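Local structure of HmuY protein (Prevotella intermedia, 6R2H) at residues Q4-E9 and F185-I190; P13-W18 and A72-D77; E38-K43 and L125-T130; E84-G89 and N133-K138. The protein probably binds heme as a hemophore-like protein of the HmuY family, with a coordination mode that differs from that of its Porphyromonas gingivalis homologue. All blocks are in the same frame, centred on the assembly; numbering follows the deposited sequence.

Interaction 1 of 4, residues Q4-E9 and F185-I190; sequences QVKHFE and FDYKFI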
loop_
_atom_site.group_PDB
_atom_site.type_symbol
_atom_site.label_atom_id
_atom_site.label_comp_id
_atom_site.label_asym_id
_atom_site.label_seq_id
_atom_site.Cartn_x
_atom_site.Cartn_y
_atom_site.Cartn_z
ATOM N N GLN A 4 8.581 -16.267 14.606
ATOM C CA GLN A 4 8.258 -17.210 13.548
ATOM C C GLN A 4 7.711 -16.420 12.360
ATOM O O GLN A 4 7.581 -15.193 12.429
ATOM C CB GLN A 4 7.243 -18.254 14.022
ATOM C CG GLN A 4 7.877 -19.514 14.603
ATOM C CD GLN A 4 8.713 -20.306 13.623
ATOM O OE1 GLN A 4 8.450 -20.340 12.418
ATOM N NE2 GLN A 4 9.739 -20.964 14.139
ATOM N N VAL A 5 7.392 -17.142 11.277
ATOM C CA VAL A 5 6.683 -16.590 10.134
ATOM C C VAL A 5 5.212 -16.441 10.516
ATOM O O VAL A 5 4.600 -17.404 10.976
ATOM C CB VAL A 5 6.838 -17.495 8.900
ATOM C CG1 VAL A 5 5.792 -17.178 7.834
ATOM C CG2 VAL A 5 8.244 -17.410 8.330
ATOM N N LYS A 6 4.670 -15.229 10.326
ATOM C CA LYS A 6 3.260 -14.971 10.560
ATOM C C LYS A 6 2.574 -14.763 9.209
ATOM O O LYS A 6 3.239 -14.624 8.178
ATOM C CB LYS A 6 3.042 -13.770 11.492
ATOM C CG LYS A 6 4.003 -13.591 12.668
ATOM C CD LYS A 6 3.511 -14.120 14.002
ATOM C CE LYS A 6 4.559 -14.970 14.694
ATOM N NZ LYS A 6 4.488 -14.877 16.175
ATOM N N HIS A 7 1.234 -14.785 9.231
ATOM C CA HIS A 7 0.443 -14.618 8.030
ATOM C C HIS A 7 -0.569 -13.492 8.220
ATOM O O HIS A 7 -1.089 -13.287 9.313
ATOM C CB HIS A 7 -0.171 -15.950 7.595
ATOM C CG HIS A 7 -0.983 -15.847 6.343
ATOM N ND1 HIS A 7 -0.466 -15.361 5.154
ATOM C CD2 HIS A 7 -2.268 -16.168 6.082
ATOM C CE1 HIS A 7 -1.403 -15.383 4.222
ATOM N NE2 HIS A 7 -2.511 -15.889 4.759
ATOM N N PHE A 8 -0.793 -12.736 7.142
ATOM C CA PHE A 8 -1.837 -11.736 7.081
ATOM C C PHE A 8 -2.594 -11.893 5.767
ATOM O O PHE A 8 -1.985 -12.062 4.706
ATOM C CB PHE A 8 -1.260 -10.322 7.144
ATOM C CG PHE A 8 -2.316 -9.256 6.974
ATOM C CD1 PHE A 8 -2.777 -8.908 5.710
ATOM C CD2 PHE A 8 -2.878 -8.625 8.074
ATOM C CE1 PHE A 8 -3.775 -7.959 5.546
ATOM C CE2 PHE A 8 -3.870 -7.668 7.905
ATOM C CZ PHE A 8 -4.330 -7.350 6.645
ATOM N N GLU A 9 -3.929 -11.796 5.853
ATOM C CA GLU A 9 -4.779 -11.852 4.673
ATOM C C GLU A 9 -6.113 -11.168 4.942
ATOM O O GLU A 9 -6.634 -11.228 6.056
ATOM C CB GLU A 9 -4.978 -13.286 4.188
ATOM C CG GLU A 9 -5.741 -14.199 5.126
ATOM C CD GLU A 9 -5.943 -15.560 4.484
ATOM O OE1 GLU A 9 -4.931 -16.155 4.024
ATOM O OE2 GLU A 9 -7.108 -16.008 4.397
ATOM N N PHE A 185 0.066 -11.795 2.700
ATOM C CA PHE A 185 1.510 -11.985 2.780
ATOM C C PHE A 185 1.907 -12.776 4.021
ATOM O O PHE A 185 1.139 -12.892 4.972
ATOM C CB PHE A 185 2.258 -10.648 2.790
ATOM C CG PHE A 185 1.827 -9.660 3.849
ATOM C CD1 PHE A 185 2.389 -9.687 5.124
ATOM C CD2 PHE A 185 0.876 -8.688 3.567
ATOM C CE1 PHE A 185 2.015 -8.770 6.097
ATOM C CE2 PHE A 185 0.502 -7.771 4.538
ATOM C CZ PHE A 185 1.074 -7.810 5.798
ATOM N N ASP A 186 3.129 -13.312 3.987
ATOM C CA ASP A 186 3.782 -13.873 5.160
ATOM C C ASP A 186 4.898 -12.929 5.566
ATOM O O ASP A 186 5.417 -12.199 4.717
ATOM C CB ASP A 186 4.383 -15.249 4.878
ATOM C CG ASP A 186 3.367 -16.257 4.377
ATOM O OD1 ASP A 186 2.218 -16.217 4.858
ATOM O OD2 ASP A 186 3.725 -17.056 3.495
ATOM N N TYR A 187 5.258 -12.963 6.856
ATOM C CA TYR A 187 6.228 -12.009 7.358
ATOM C C TYR A 187 6.871 -12.455 8.668
ATOM O O TYR A 187 6.314 -13.244 9.424
ATOM C CB TYR A 187 5.564 -10.654 7.591
ATOM C CG TYR A 187 4.531 -10.593 8.688
ATOM C CD1 TYR A 187 3.230 -11.007 8.454
ATOM C CD2 TYR A 187 4.834 -10.066 9.940
ATOM C CE1 TYR A 187 2.261 -10.911 9.436
ATOM C CE2 TYR A 187 3.875 -9.964 10.936
ATOM C CZ TYR A 187 2.581 -10.390 10.679
ATOM O OH TYR A 187 1.611 -10.308 11.640
ATOM N N LYS A 188 8.046 -11.889 8.929
ATOM C CA LYS A 188 8.693 -12.044 10.211
ATOM C C LYS A 188 8.819 -10.649 10.795
ATOM O O LYS A 188 9.215 -9.722 10.095
ATOM C CB LYS A 188 10.081 -12.668 10.050
ATOM C CG LYS A 188 10.109 -14.087 9.495
ATOM C CD LYS A 188 11.515 -14.675 9.491
ATOM C CE LYS A 188 11.599 -16.038 8.840
ATOM N NZ LYS A 188 12.997 -16.512 8.734
ATOM N N PHE A 189 8.479 -10.527 12.082
ATOM C CA PHE A 189 8.597 -9.266 12.787
ATOM C C PHE A 189 9.843 -9.290 13.671
ATOM O O PHE A 189 10.105 -10.283 14.346
ATOM C CB PHE A 189 7.314 -8.961 13.559
ATOM C CG PHE A 189 7.279 -7.574 14.147
ATOM C CD1 PHE A 189 7.113 -6.472 13.326
ATOM C CD2 PHE A 189 7.427 -7.371 15.512
ATOM C CE1 PHE A 189 7.088 -5.196 13.866
ATOM C CE2 PHE A 189 7.424 -6.093 16.045
ATOM C CZ PHE A 189 7.222 -5.011 15.224
ATOM N N ILE A 190 10.608 -8.189 13.640
ATOM C CA ILE A 190 11.866 -8.083 14.357
ATOM C C ILE A 190 11.765 -6.913 15.328
ATOM O O ILE A 190 11.959 -5.756 14.942
ATOM C CB ILE A 190 13.040 -7.921 13.375
ATOM C CG1 ILE A 190 13.005 -9.011 12.297
ATOM C CG2 ILE A 190 14.376 -7.863 14.122
ATOM C CD1 ILE A 190 14.146 -8.966 11.309
#

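Interaction 2 of 4, residues P13-W18 and A72-D77; sequences PGYDSW and AFHITD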
loop_
_atom_site.group_PDB
_atom_site.type_symbol
_atom_site.label_atom_id
_atom_site.label_comp_id
_atom_site.label_asym_id
_atom_site.label_seq_id
_atom_site.Cartn_x
_atom_site.Cartn_y
_atom_site.Cartn_z
ATOM N N PRO A 13 -11.073 -3.261 0.857
ATOM C CA PRO A 13 -12.169 -2.320 0.605
ATOM C C PRO A 13 -11.979 -1.514 -0.681
ATOM O O PRO A 13 -11.039 -1.747 -1.431
ATOM C CB PRO A 13 -12.101 -1.387 1.828
ATOM C CG PRO A 13 -10.644 -1.410 2.252
ATOM C CD PRO A 13 -10.175 -2.818 1.939
ATOM N N GLY A 14 -12.888 -0.564 -0.926
ATOM C CA GLY A 14 -12.953 0.147 -2.193
ATOM C C GLY A 14 -11.916 1.261 -2.276
ATOM O O GLY A 14 -11.190 1.507 -1.313
ATOM N N TYR A 15 -11.899 1.956 -3.423
ATOM C CA TYR A 15 -10.942 3.008 -3.740
ATOM C C TYR A 15 -10.902 4.135 -2.707
ATOM O O TYR A 15 -9.985 4.962 -2.717
ATOM C CB TYR A 15 -11.202 3.537 -5.150
ATOM C CG TYR A 15 -10.515 2.694 -6.189
ATOM C CD1 TYR A 15 -11.102 1.532 -6.657
ATOM C CD2 TYR A 15 -9.252 3.031 -6.662
ATOM C CE1 TYR A 15 -10.452 0.736 -7.590
ATOM C CE2 TYR A 15 -8.595 2.246 -7.598
ATOM C CZ TYR A 15 -9.198 1.090 -8.062
ATOM O OH TYR A 15 -8.560 0.310 -8.986
ATOM N N ASP A 16 -11.883 4.177 -1.808
ATOM C CA ASP A 16 -11.920 5.319 -0.902
ATOM C C ASP A 16 -11.353 4.943 0.466
ATOM O O ASP A 16 -11.364 5.768 1.377
ATOM C CB ASP A 16 -13.294 6.003 -0.861
ATOM C CG ASP A 16 -14.388 5.121 -0.300
ATOM O OD1 ASP A 16 -14.268 3.881 -0.421
ATOM O OD2 ASP A 16 -15.354 5.683 0.247
ATOM N N SER A 17 -10.822 3.721 0.597
ATOM C CA SER A 17 -10.463 3.224 1.916
ATOM C C SER A 17 -9.074 2.596 1.945
ATOM O O SER A 17 -8.512 2.215 0.922
ATOM C CB SER A 17 -11.492 2.277 2.450
ATOM O OG SER A 17 -12.802 2.762 2.215
ATOM N N TRP A 18 -8.558 2.513 3.173
ATOM C CA TRP A 18 -7.254 1.991 3.525
ATOM C C TRP A 18 -7.438 0.842 4.512
ATOM O O TRP A 18 -8.412 0.799 5.257
ATOM C CB TRP A 18 -6.429 3.097 4.192
ATOM C CG TRP A 18 -5.850 4.132 3.281
ATOM C CD1 TRP A 18 -6.435 5.296 2.871
ATOM C CD2 TRP A 18 -4.541 4.106 2.676
ATOM N NE1 TRP A 18 -5.584 5.998 2.052
ATOM C CE2 TRP A 18 -4.416 5.292 1.913
ATOM C CE3 TRP A 18 -3.476 3.192 2.686
ATOM C CZ2 TRP A 18 -3.267 5.586 1.183
ATOM C CZ3 TRP A 18 -2.337 3.489 1.968
ATOM C CH2 TRP A 18 -2.237 4.668 1.224
ATOM N N ALA A 72 0.351 0.138 5.447
ATOM C CA ALA A 72 -1.023 0.394 5.047
ATOM C C ALA A 72 -1.179 0.182 3.545
ATOM O O ALA A 72 -0.239 0.397 2.780
ATOM C CB ALA A 72 -1.455 1.775 5.491
ATOM N N PHE A 73 -2.384 -0.244 3.153
ATOM C CA PHE A 73 -2.699 -0.552 1.770
ATOM C C PHE A 73 -3.992 0.138 1.350
ATOM O O PHE A 73 -4.963 0.183 2.103
ATOM C CB PHE A 73 -2.731 -2.064 1.526
ATOM C CG PHE A 73 -1.399 -2.743 1.726
ATOM C CD1 PHE A 73 -0.482 -2.817 0.685
ATOM C CD2 PHE A 73 -1.047 -3.278 2.960
ATOM C CE1 PHE A 73 0.750 -3.438 0.861
ATOM C CE2 PHE A 73 0.183 -3.900 3.134
ATOM C CZ PHE A 73 1.084 -3.966 2.091
ATOM N N HIS A 74 -3.943 0.700 0.140
ATOM C CA HIS A 74 -5.086 1.238 -0.575
ATOM C C HIS A 74 -5.104 0.614 -1.969
ATOM O O HIS A 74 -4.303 0.989 -2.825
ATOM C CB HIS A 74 -4.998 2.776 -0.651
ATOM C CG HIS A 74 -5.886 3.365 -1.701
ATOM N ND1 HIS A 74 -5.436 3.680 -2.971
ATOM C CD2 HIS A 74 -7.197 3.690 -1.683
ATOM C CE1 HIS A 74 -6.428 4.186 -3.681
ATOM N NE2 HIS A 74 -7.518 4.204 -2.912
ATOM N N ILE A 75 -6.026 -0.329 -2.187
ATOM C CA ILE A 75 -6.017 -1.150 -3.388
ATOM C C ILE A 75 -4.651 -1.841 -3.453
ATOM O O ILE A 75 -4.433 -2.796 -2.705
ATOM C CB ILE A 75 -6.411 -0.347 -4.649
ATOM C CG1 ILE A 75 -7.710 0.443 -4.441
ATOM C CG2 ILE A 75 -6.492 -1.250 -5.877
ATOM C CD1 ILE A 75 -8.899 -0.399 -4.062
ATOM N N THR A 76 -3.718 -1.331 -4.267
ATOM C CA THR A 76 -2.388 -1.929 -4.345
ATOM C C THR A 76 -1.317 -0.927 -3.924
ATOM O O THR A 76 -0.148 -1.295 -3.824
ATOM C CB THR A 76 -2.084 -2.598 -5.697
ATOM O OG1 THR A 76 -2.147 -1.631 -6.745
ATOM C CG2 THR A 76 -3.023 -3.732 -6.033
ATOM N N ASP A 77 -1.717 0.320 -3.663
ATOM C CA ASP A 77 -0.798 1.321 -3.144
ATOM C C ASP A 77 -0.400 0.981 -1.708
ATOM O O ASP A 77 -1.213 0.478 -0.938
ATOM C CB ASP A 77 -1.417 2.721 -3.157
ATOM C CG ASP A 77 -2.131 3.068 -4.448
ATOM O OD1 ASP A 77 -1.465 3.090 -5.489
ATOM O OD2 ASP A 77 -3.348 3.296 -4.396
HETATM O O HOH W 1 -8.576 -0.096 -0.680
#

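Interaction 3 of 4, residues E38-K43 and L125-T130; sequences EFRKYK and LGMVKT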
loop_
_atom_site.group_PDB
_atom_site.type_symbol
_atom_site.label_atom_id
_atom_site.label_comp_id
_atom_site.label_asym_id
_atom_site.label_seq_id
_atom_site.Cartn_x
_atom_site.Cartn_y
_atom_site.Cartn_z
ATOM N N GLU A 38 -9.714 16.265 -5.080
ATOM C CA GLU A 38 -9.816 17.070 -6.283
ATOM C C GLU A 38 -10.443 16.189 -7.362
ATOM O O GLU A 38 -9.941 15.088 -7.610
ATOM C CB GLU A 38 -8.401 17.511 -6.668
ATOM C CG GLU A 38 -8.315 18.704 -7.608
ATOM C CD GLU A 38 -6.932 19.329 -7.577
ATOM O OE1 GLU A 38 -6.134 19.085 -8.513
ATOM O OE2 GLU A 38 -6.649 20.041 -6.602
ATOM N N PHE A 39 -11.563 16.647 -7.947
ATOM C CA PHE A 39 -12.104 15.950 -9.099
ATOM C C PHE A 39 -11.460 16.527 -10.346
ATOM O O PHE A 39 -11.480 17.737 -10.561
ATOM C CB PHE A 39 -13.633 15.914 -9.091
ATOM C CG PHE A 39 -14.174 15.022 -8.004
ATOM C CD1 PHE A 39 -14.369 15.510 -6.714
ATOM C CD2 PHE A 39 -14.445 13.684 -8.257
ATOM C CE1 PHE A 39 -14.821 14.677 -5.702
ATOM C CE2 PHE A 39 -14.916 12.855 -7.245
ATOM C CZ PHE A 39 -15.098 13.351 -5.971
ATOM N N ARG A 40 -10.851 15.631 -11.128
ATOM C CA ARG A 40 -10.038 16.040 -12.257
ATOM C C ARG A 40 -10.640 15.462 -13.533
ATOM O O ARG A 40 -10.914 14.257 -13.579
ATOM C CB ARG A 40 -8.616 15.524 -12.049
ATOM C CG ARG A 40 -7.924 16.116 -10.833
ATOM C CD ARG A 40 -6.441 15.818 -10.798
ATOM N NE ARG A 40 -5.835 16.305 -9.560
ATOM C CZ ARG A 40 -4.764 15.751 -8.990
ATOM N NH1 ARG A 40 -4.193 14.695 -9.549
ATOM N NH2 ARG A 40 -4.275 16.250 -7.867
ATOM N N LYS A 41 -10.869 16.337 -14.529
ATOM C CA LYS A 41 -11.309 15.912 -15.852
ATOM C C LYS A 41 -10.097 15.905 -16.776
ATOM O O LYS A 41 -9.403 16.919 -16.886
ATOM C CB LYS A 41 -12.385 16.844 -16.414
ATOM C CG LYS A 41 -13.139 16.324 -17.634
ATOM C CD LYS A 41 -14.104 17.352 -18.186
ATOM C CE LYS A 41 -15.021 16.794 -19.252
ATOM N NZ LYS A 41 -16.026 15.872 -18.668
ATOM N N TYR A 42 -9.861 14.756 -17.429
ATOM C CA TYR A 42 -8.662 14.548 -18.231
ATOM C C TYR A 42 -8.984 14.663 -19.722
ATOM O O TYR A 42 -9.953 14.066 -20.188
ATOM C CB TYR A 42 -7.994 13.217 -17.870
ATOM C CG TYR A 42 -7.398 13.148 -16.485
ATOM C CD1 TYR A 42 -6.125 13.641 -16.226
ATOM C CD2 TYR A 42 -8.093 12.575 -15.432
ATOM C CE1 TYR A 42 -5.563 13.588 -14.960
ATOM C CE2 TYR A 42 -7.546 12.510 -14.158
ATOM C CZ TYR A 42 -6.278 13.021 -13.918
ATOM O OH TYR A 42 -5.725 12.960 -12.670
ATOM N N LYS A 43 -8.160 15.445 -20.441
ATOM C CA LYS A 43 -8.392 15.788 -21.838
ATOM C C LYS A 43 -8.038 14.578 -22.714
ATOM O O LYS A 43 -8.874 14.215 -23.564
ATOM C CB LYS A 43 -7.577 17.025 -22.239
ATOM N N LEU A 125 -11.723 11.759 -12.399
ATOM C CA LEU A 125 -11.257 10.993 -11.255
ATOM C C LEU A 125 -11.147 11.902 -10.034
ATOM O O LEU A 125 -10.633 13.023 -10.148
ATOM C CB LEU A 125 -9.873 10.416 -11.576
ATOM C CG LEU A 125 -9.839 9.265 -12.576
ATOM C CD1 LEU A 125 -8.416 9.039 -13.064
ATOM C CD2 LEU A 125 -10.387 7.988 -11.952
ATOM N N GLY A 126 -11.601 11.373 -8.886
ATOM C CA GLY A 126 -11.273 11.915 -7.578
ATOM C C GLY A 126 -9.901 11.428 -7.119
ATOM O O GLY A 126 -9.678 10.228 -6.963
ATOM N N MET A 127 -8.997 12.389 -6.899
ATOM C CA MET A 127 -7.610 12.149 -6.536
ATOM C C MET A 127 -7.344 12.775 -5.173
ATOM O O MET A 127 -7.875 13.849 -4.887
ATOM C CB MET A 127 -6.711 12.879 -7.536
ATOM C CG MET A 127 -6.881 12.411 -8.966
ATOM S SD MET A 127 -5.989 10.868 -9.251
ATOM C CE MET A 127 -7.389 9.753 -9.272
ATOM N N VAL A 128 -6.475 12.151 -4.365
ATOM C CA VAL A 128 -6.037 12.752 -3.109
ATOM C C VAL A 128 -4.512 12.703 -3.049
ATOM O O VAL A 128 -3.905 11.674 -3.360
ATOM C CB VAL A 128 -6.687 12.066 -1.888
ATOM C CG1 VAL A 128 -6.150 12.561 -0.556
ATOM C CG2 VAL A 128 -8.194 12.199 -1.918
ATOM N N LYS A 129 -3.915 13.841 -2.675
ATOM C CA LYS A 129 -2.472 13.926 -2.482
ATOM C C LYS A 129 -2.120 13.373 -1.102
ATOM O O LYS A 129 -2.558 13.909 -0.086
ATOM C CB LYS A 129 -1.934 15.351 -2.675
ATOM C CG LYS A 129 -0.419 15.417 -2.794
ATOM C CD LYS A 129 0.136 16.796 -2.997
ATOM C CE LYS A 129 1.609 16.845 -2.655
ATOM N NZ LYS A 129 2.032 18.199 -2.216
ATOM N N THR A 130 -1.339 12.286 -1.089
ATOM C CA THR A 130 -0.954 11.615 0.143
ATOM C C THR A 130 0.532 11.242 0.096
ATOM O O THR A 130 1.309 11.905 -0.587
ATOM C CB THR A 130 -1.880 10.424 0.408
ATOM O OG1 THR A 130 -1.526 9.935 1.708
ATOM C CG2 THR A 130 -1.769 9.356 -0.662
#

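Interaction 4 of 4, residues E84-G89 and N133-K138; sequences EVLMTG and NGEMGK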
loop_
_atom_site.group_PDB
_atom_site.type_symbol
_atom_site.label_atom_id
_atom_site.label_comp_id
_atom_site.label_asym_id
_atom_site.label_seq_id
_atom_site.Cartn_x
_atom_site.Cartn_y
_atom_site.Cartn_z
ATOM N N GLU A 84 11.345 2.624 5.946
ATOM C CA GLU A 84 12.145 2.586 4.738
ATOM C C GLU A 84 12.133 1.158 4.217
ATOM O O GLU A 84 12.203 0.226 5.013
ATOM C CB GLU A 84 13.579 2.992 5.064
ATOM C CG GLU A 84 13.732 4.446 5.455
ATOM C CD GLU A 84 15.151 4.829 5.825
ATOM O OE1 GLU A 84 15.719 4.201 6.758
ATOM O OE2 GLU A 84 15.688 5.748 5.166
ATOM N N VAL A 85 12.051 1.007 2.888
ATOM C CA VAL A 85 11.794 -0.290 2.272
ATOM C C VAL A 85 12.900 -0.600 1.261
ATOM O O VAL A 85 13.376 0.293 0.555
ATOM C CB VAL A 85 10.403 -0.344 1.603
ATOM C CG1 VAL A 85 10.139 -1.669 0.900
ATOM C CG2 VAL A 85 9.293 -0.031 2.591
ATOM N N LEU A 86 13.295 -1.880 1.218
ATOM C CA LEU A 86 14.183 -2.398 0.197
ATOM C C LEU A 86 13.609 -3.720 -0.289
ATOM O O LEU A 86 13.423 -4.632 0.510
ATOM C CB LEU A 86 15.578 -2.619 0.795
ATOM C CG LEU A 86 16.522 -3.415 -0.113
ATOM C CD1 LEU A 86 17.032 -2.560 -1.273
ATOM C CD2 LEU A 86 17.684 -3.997 0.685
ATOM N N MET A 87 13.343 -3.808 -1.596
ATOM C CA MET A 87 12.983 -5.066 -2.222
ATOM C C MET A 87 14.263 -5.882 -2.411
ATOM O O MET A 87 15.091 -5.538 -3.243
ATOM C CB MET A 87 12.309 -4.810 -3.572
ATOM C CG MET A 87 11.776 -6.067 -4.225
ATOM S SD MET A 87 10.973 -5.807 -5.833
ATOM C CE MET A 87 12.291 -5.037 -6.776
ATOM N N THR A 88 14.452 -6.933 -1.603
ATOM C CA THR A 88 15.689 -7.706 -1.656
ATOM C C THR A 88 15.634 -8.659 -2.847
ATOM O O THR A 88 14.611 -8.723 -3.539
ATOM C CB THR A 88 15.928 -8.523 -0.377
ATOM O OG1 THR A 88 15.119 -9.695 -0.473
ATOM C CG2 THR A 88 15.619 -7.766 0.899
ATOM N N GLY A 89 16.727 -9.414 -3.046
ATOM C CA GLY A 89 16.793 -10.446 -4.073
ATOM C C GLY A 89 16.379 -11.826 -3.552
ATOM O O GLY A 89 16.286 -12.780 -4.326
ATOM N N ASN A 133 4.880 4.616 -0.463
ATOM C CA ASN A 133 6.221 4.062 -0.544
ATOM C C ASN A 133 6.381 3.351 -1.882
ATOM O O ASN A 133 5.734 2.326 -2.124
ATOM C CB ASN A 133 6.524 3.062 0.573
ATOM C CG ASN A 133 7.983 2.664 0.576
ATOM O OD1 ASN A 133 8.421 1.852 -0.242
ATOM N ND2 ASN A 133 8.740 3.241 1.496
ATOM N N GLY A 134 7.268 3.898 -2.723
ATOM C CA GLY A 134 7.423 3.454 -4.097
ATOM C C GLY A 134 7.954 2.025 -4.190
ATOM O O GLY A 134 7.535 1.260 -5.060
ATOM N N GLU A 135 8.886 1.679 -3.287
ATOM C CA GLU A 135 9.523 0.371 -3.278
ATOM C C GLU A 135 8.500 -0.699 -2.910
ATOM O O GLU A 135 8.341 -1.680 -3.629
ATOM C CB GLU A 135 10.721 0.370 -2.322
ATOM C CG GLU A 135 11.664 -0.806 -2.487
ATOM C CD GLU A 135 12.555 -0.814 -3.716
ATOM O OE1 GLU A 135 12.303 -0.016 -4.638
ATOM O OE2 GLU A 135 13.473 -1.655 -3.755
ATOM N N MET A 136 7.809 -0.513 -1.781
ATOM C CA MET A 136 6.859 -1.528 -1.362
ATOM C C MET A 136 5.784 -1.696 -2.435
ATOM O O MET A 136 5.258 -2.796 -2.617
ATOM C CB MET A 136 6.206 -1.204 -0.019
ATOM C CG MET A 136 5.347 -2.358 0.476
ATOM S SD MET A 136 5.104 -2.343 2.257
ATOM C CE MET A 136 6.641 -3.115 2.765
ATOM N N GLY A 137 5.493 -0.596 -3.143
ATOM C CA GLY A 137 4.525 -0.566 -4.226
ATOM C C GLY A 137 4.829 -1.610 -5.298
ATOM O O GLY A 137 3.939 -1.988 -6.052
ATOM N N LYS A 138 6.072 -2.110 -5.323
ATOM C CA LYS A 138 6.496 -3.067 -6.330
ATOM C C LYS A 138 6.006 -4.482 -6.017
ATOM O O LYS A 138 6.294 -5.412 -6.769
ATOM C CB LYS A 138 8.023 -3.071 -6.461
ATOM C CG LYS A 138 8.656 -1.833 -7.081
ATOM C CD LYS A 138 10.156 -1.905 -6.990
ATOM C CE LYS A 138 10.862 -0.641 -7.423
ATOM N NZ LYS A 138 12.298 -0.913 -7.683
#

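Interaction 1 of 4, residues Q4-E9 and F185-I190
Lys6 and Tyr187, and Phe8 and Phe185, are hydrogen-bonded pairs of an antiparallel strand pairing that joins the two ends of the chain at one border of the large sheet. Lys6 N donates to Tyr187 O at 2.7 Å, almost straight at 177°, and Phe8 N to Phe185 O at 2.9 Å; Tyr187 N and Phe185 N return bonds to Lys6 O and Phe8 O. On the face of Phe8 and Tyr187, the Phe185 and Tyr187 rings lean across to their partners: Lys6 CB lies over the Tyr187 ring, 3.8 Å from its centroid, and Phe8 CB likewise over the Phe185 ring. Phe185 CG sits between its backbone N and carbonyl carbon (chi1 54°), which tips the ring toward Phe8. On the other face, His7 ND1 makes only weak bonds, to Asp186 OD1 (2.8 Å) and Phe185 O, while His7 NE2 meets Glu9 OE1. Phe8 and Phe185 pack against Ile21 of strand 17-21 in the second sheet, and strand 165-174 continues the large sheet beyond 185-190.

Interaction 2 of 4, residues P13-W18 and A72-D77
The Trp18 indole carries His74 CB over the centre of one face, 3.5 Å from the six-membered ring centroid and only 5° off the normal; Tyr15 similarly takes Ile75 CG1 over the middle of its ring, at 3.7 Å. The His74 imidazole has Ile75 CG1 over one face and Tyr15 O at its edge. Tyr15, Trp18 and His74 form an aromatic cluster where strand 17-18 meets strand 72-74 of the small antiparallel sheet, and where the type II' turn from His74 to Asp77 faces the type I turn from Gly14 to Ser17. His74 CG is anti to the backbone N (chi1 163°), which carries the imidazole to the 14-17 turn. Both ring nitrogens are then engaged: NE2 donates to Tyr15 O at 2.6 Å, approaching from above the carbonyl plane, and ND1 donates to the anti lone pair of Asp77 OD2, also at 2.6 Å. The ring's rotation is thereby fixed between the two turns, and the carboxylate would probably polarise it. Ala72 CB adds an apolar contact to Trp18 CE3, while Trp18 NE1 hydrogen-bonds Glu33 OE1. Ile112 of strand 105-115 packs against Trp18 and His74, closing the cluster from the large sheet. A water between the turns accepts from Ile75 N at 3.0 Å and lies 2.8 Å from Ser17 O.

Interaction 3 of 4, residues E38-K43 and L125-T130
Glu38 with Met127 and Arg40 with Leu125 are hydrogen-bonded pairs of antiparallel strands whose short axes run at 130° to each other, with Phe39 and Gly126 the non-hydrogen-bonded pair between them. Four backbone bonds join them, from Arg40 N to Leu125 O at 2.8 Å to Glu38 N to Met127 O at 3.0 Å. On the face of Arg40 and Met127, the arginine chain runs extended from CG to NE and lays its guanidinium flat over the methionine: Met127 CG is 3.6 Å from Arg40 NH1, and Met127 CB lies over the centre of the group. Arg40 NE also forms a salt bridge with Glu38 OE1 at 3.0 Å, meeting it from above the carboxylate plane, and NH1 forms a second salt bridge, with Asp111, which together probably hold the group in place. Tyr42 crosses Leu125 at about a right angle, CE2 touching Leu125 CD1 at 3.7 Å, and its hydroxyl reaches the Met127 side chain. On the opposite face, the Phe39 ring takes Gly126 CA off-centre, 4.1 Å from its centroid, where the glycine has no side chain to intervene. Strand 50-56 borders the sheet beyond 38-42, Tyr50 meeting Tyr42, while strand 105-115 lies beyond 125-130 with Val113 against Met127.

Interaction 4 of 4, residues E84-G89 and N133-K138
Val85 overlaps the side-chain amide of Asn133 with one methyl and the start of the 3-10 turn with the other. CG2 lies 3.5 Å from both Asn133 OD1 and Asn133 ND2, while CG1, anti to the backbone N (chi1 177°), points into the loop and comes within 3.7 Å of Met136 N and 3.8 Å of Glu135 CG. The amide is held from both ends. Asn133 OD1 accepts from Met136 N at 2.9 Å, with an N-H...O angle of 173°, the Asx motif that opens the short 3-10 segment 136-138, and ND2 donates to Val105 O and Asp107 OD1 of strand 105-115. Glu135 then bends at chi2 (73°) to bring its carboxylate back to the strand, where the anti lone pair of OE2 receives Met87 N at 3.1 Å. The same oxygen touches Met87 CB, while OE1 forms a salt bridge with Lys138 NZ whose hydrogen bond is weak. One carboxylate thus links the backbone of strand 84-87 to the lysine of the loop. Met87 crosses Lys138 at about a right angle, its terminal CE resting 3.8 Å from Lys138 CD, so the aliphatic part of the lysine makes the contact. This is loop-on-strand packing: segment 133-138 follows strand 124-132 and lies against strand 83-87, with Phe156 of strand 155-160 beside Val85 and Met87, and Ala78 of strand 77-80 beside Met136.

In the fold
Interactions 1, 3 and 4 all involve the nine-stranded antiparallel sheet, whereas interaction 2 belongs to the four-stranded sheet. Interaction 1 pairs the chain ends at one border and encloses the other three in sequence. Interaction 3, near the far border, lies on the opposite side of the chain's centre, with contact centres about 35 Å apart. Interaction 2 touches interaction 1 through packing of Phe185 CE2 on Phe73 CE2 (4.1 Å), joining the two sheets; its centre is about 16 Å from that of interaction 3. Along the chain, interactions 2 and 3 cross, as do 3 and 4, whose segments 125-130 and 133-138 nearly adjoin. The large sheet is therefore assembled from distant parts of the sequence.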